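Local coordinates for methyltransferase 1 (PDB 2I2X), which carries a methyl group on its corrinoid cofactor in methanogenesis from methanol, receiving it from methanol through MtaB and passing it to coenzyme M through MtaA, at residues H129-D134 and G180-T185. Numbering follows the deposited sequence.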
ATOM      1  N   HIS B 129       5.203 -20.865  25.020  1.00 49.92           N
ATOM      2  CA  HIS B 129       4.000 -21.284  24.319  1.00 48.37           C
ATOM      3  C   HIS B 129       3.712 -20.406  23.111  1.00 47.40           C
ATOM      4  O   HIS B 129       4.231 -19.299  22.999  1.00 47.50           O
ATOM      5  CB  HIS B 129       2.789 -21.312  25.273  1.00 48.02           C
ATOM      6  CG  HIS B 129       2.146 -19.973  25.490  1.00 47.45           C
ATOM      7  ND1 HIS B 129       2.804 -18.913  26.088  1.00 46.10           N
ATOM      8  CD2 HIS B 129       0.901 -19.529  25.194  1.00 45.13           C
ATOM      9  CE1 HIS B 129       1.989 -17.875  26.147  1.00 45.29           C
ATOM     10  NE2 HIS B 129       0.831 -18.221  25.609  1.00 44.98           N
ATOM     11  N   VAL B 130       2.892 -20.935  22.215  1.00 46.22           N
ATOM     12  CA  VAL B 130       2.293 -20.185  21.132  1.00 45.57           C
ATOM     13  C   VAL B 130       0.842 -19.921  21.541  1.00 45.52           C
ATOM     14  O   VAL B 130       0.196 -20.782  22.149  1.00 45.17           O
ATOM     15  CB  VAL B 130       2.360 -20.977  19.802  1.00 45.02           C
ATOM     16  CG1 VAL B 130       1.723 -20.210  18.679  1.00 45.19           C
ATOM     17  CG2 VAL B 130       3.779 -21.269  19.447  1.00 44.45           C
ATOM     18  N   ALA B 131       0.350 -18.723  21.226  1.00 45.44           N
ATOM     19  CA  ALA B 131      -1.027 -18.306  21.534  1.00 45.62           C
ATOM     20  C   ALA B 131      -2.077 -19.323  21.092  1.00 45.77           C
ATOM     21  O   ALA B 131      -1.882 -20.040  20.111  1.00 45.69           O
ATOM     22  CB  ALA B 131      -1.307 -16.959  20.881  1.00 45.35           C
ATOM     23  N   GLU B 132      -3.203 -19.394  21.792  1.00 46.07           N
ATOM     24  CA  GLU B 132      -4.242 -20.314  21.321  1.00 46.70           C
ATOM     25  C   GLU B 132      -4.875 -19.780  20.049  1.00 46.03           C
ATOM     26  O   GLU B 132      -5.024 -18.565  19.877  1.00 45.82           O
ATOM     27  CB  GLU B 132      -5.277 -20.700  22.408  1.00 47.04           C
ATOM     28  CG  GLU B 132      -6.482 -19.778  22.585  1.00 48.93           C
ATOM     29  CD  GLU B 132      -7.492 -20.294  23.627  1.00 50.04           C
ATOM     30  OE1 GLU B 132      -8.256 -21.250  23.321  1.00 46.98           O
ATOM     31  OE2 GLU B 132      -7.515 -19.712  24.748  1.00 50.74           O
ATOM     32  N   GLY B 133      -5.206 -20.714  19.161  1.00 45.94           N
ATOM     33  CA  GLY B 133      -5.641 -20.430  17.790  1.00 45.41           C
ATOM     34  C   GLY B 133      -4.486 -20.358  16.798  1.00 45.11           C
ATOM     35  O   GLY B 133      -4.700 -20.290  15.594  1.00 45.31           O
ATOM     36  N   ASP B 134      -3.256 -20.389  17.300  1.00 44.83           N
ATOM     37  CA  ASP B 134      -2.077 -20.130  16.480  1.00 44.75           C
ATOM     38  C   ASP B 134      -1.197 -21.389  16.311  1.00 44.71           C
ATOM     39  O   ASP B 134      -0.888 -22.078  17.285  1.00 44.31           O
ATOM     40  CB  ASP B 134      -1.283 -18.957  17.083  1.00 44.58           C
ATOM     41  CG  ASP B 134      -0.394 -18.236  16.066  1.00 44.46           C
ATOM     42  OD1 ASP B 134       0.104 -18.870  15.113  1.00 43.61           O
ATOM     43  OD2 ASP B 134      -0.161 -17.023  16.243  1.00 44.76           O
ATOM     44  N   GLY B 180       5.622 -15.919  25.092  1.00 48.26           N
ATOM     45  CA  GLY B 180       4.475 -16.118  24.201  1.00 46.43           C
ATOM     46  C   GLY B 180       4.748 -15.634  22.786  1.00 45.32           C
ATOM     47  O   GLY B 180       5.426 -14.619  22.579  1.00 45.68           O
ATOM     48  N   THR B 181       4.211 -16.355  21.807  1.00 43.67           N
ATOM     49  CA  THR B 181       4.426 -16.049  20.411  1.00 41.82           C
ATOM     50  C   THR B 181       3.090 -16.040  19.699  1.00 41.18           C
ATOM     51  O   THR B 181       2.399 -17.064  19.659  1.00 41.29           O
ATOM     52  CB  THR B 181       5.357 -17.083  19.773  1.00 41.66           C
ATOM     53  OG1 THR B 181       6.665 -16.919  20.317  1.00 40.62           O
ATOM     54  CG2 THR B 181       5.442 -16.909  18.254  1.00 41.93           C
ATOM     55  N   ALA B 182       2.720 -14.884  19.154  1.00 39.81           N
ATOM     56  CA  ALA B 182       1.528 -14.787  18.307  1.00 38.85           C
ATOM     57  C   ALA B 182       1.872 -14.244  16.916  1.00 37.99           C
ATOM     58  O   ALA B 182       2.747 -13.401  16.781  1.00 37.81           O
ATOM     59  CB  ALA B 182       0.470 -13.959  18.970  1.00 38.37           C
ATOM     60  N   LEU B 183       1.203 -14.750  15.885  1.00 37.12           N
ATOM     61  CA  LEU B 183       1.510 -14.352  14.515  1.00 37.11           C
ATOM     62  C   LEU B 183       0.354 -13.751  13.732  1.00 37.36           C
ATOM     63  O   LEU B 183       0.542 -13.233  12.624  1.00 37.29           O
ATOM     64  CB  LEU B 183       2.108 -15.524  13.733  1.00 36.68           C
ATOM     65  CG  LEU B 183       3.615 -15.327  13.692  1.00 36.25           C
ATOM     66  CD1 LEU B 183       4.299 -16.013  14.861  1.00 33.41           C
ATOM     67  CD2 LEU B 183       4.154 -15.785  12.372  1.00 36.27           C
ATOM     68  N   MET B 184      -0.836 -13.829  14.307  1.00 37.83           N
ATOM     69  CA  MET B 184      -2.023 -13.332  13.658  1.00 38.88           C
ATOM     70  C   MET B 184      -2.723 -12.294  14.513  1.00 39.47           C
ATOM     71  O   MET B 184      -2.763 -12.412  15.728  1.00 39.71           O
ATOM     72  CB  MET B 184      -2.957 -14.488  13.330  1.00 38.83           C
ATOM     73  CG  MET B 184      -2.338 -15.516  12.398  1.00 39.46           C
ATOM     74  SD  MET B 184      -3.449 -16.853  11.956  1.00 38.71           S
ATOM     75  CE  MET B 184      -4.512 -16.121  10.724  1.00 42.89           C
ATOM     76  N   THR B 185      -3.253 -11.262  13.873  1.00 40.53           N
ATOM     77  CA  THR B 185      -4.122 -10.301  14.552  1.00 41.84           C
ATOM     78  C   THR B 185      -5.245 -11.051  15.270  1.00 43.13           C
ATOM     79  O   THR B 185      -5.689 -10.672  16.358  1.00 43.42           O
ATOM     80  CB  THR B 185      -4.744  -9.298  13.564  1.00 41.42           C
ATOM     81  OG1 THR B 185      -5.522 -10.006  12.590  1.00 40.54           O
ATOM     82  CG2 THR B 185      -3.658  -8.505  12.858  1.00 41.39           C
TER
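Leu183 N donates to Asp134 OD2 just beyond the ends of two parallel strands, at 2.7 Å, although the bond is somewhat doubtful because this oxygen crowds another atom of the model. The carboxylate reaches 180-185 because the Asp134 side chain extends away from its own amide nitrogen (chi1 -157°), while OD1 is hydrogen-bonded to ND1 of His136, the axial cobalt ligand. Asp134 thus appears to illustrate how a second-shell acid can orient a first-shell, metal-binding histidine. With an alanine here both carboxylate oxygens are lost, which is likely to leave Leu183 N and His136 ND1 without these acceptors and the histidine freer to turn.

Further back, Ala131 N reaches Thr181 O at 3.1 Å in a nearly straight bond (168°). The bond from Thr181 N to His129 O is weak, and Gly180 CA adds a C-H contact to that same oxygen. A type II turn from Ala131 to Asp134, with Gly133 at positive phi, brings the acid round. Around these bonds, Val130 CG1 lies 3.4 Å from Thr181 O, Ala131 CB meets Ala182 CB at 4.0 Å, and the His129 ring approaches Gly180 CA obliquely.

Gly133, Asp134, Gly180, Thr181 and Leu183 to Thr185 line the corrinoid pocket of the Rossmann-like domain, at these C-terminal strand ends. Lys140 of helix 138-149 touches Val130 and Thr181, helix 190-199 packs on His129, Ala131 and Ala182, and strands 153-158 and 207-210 flank the pair.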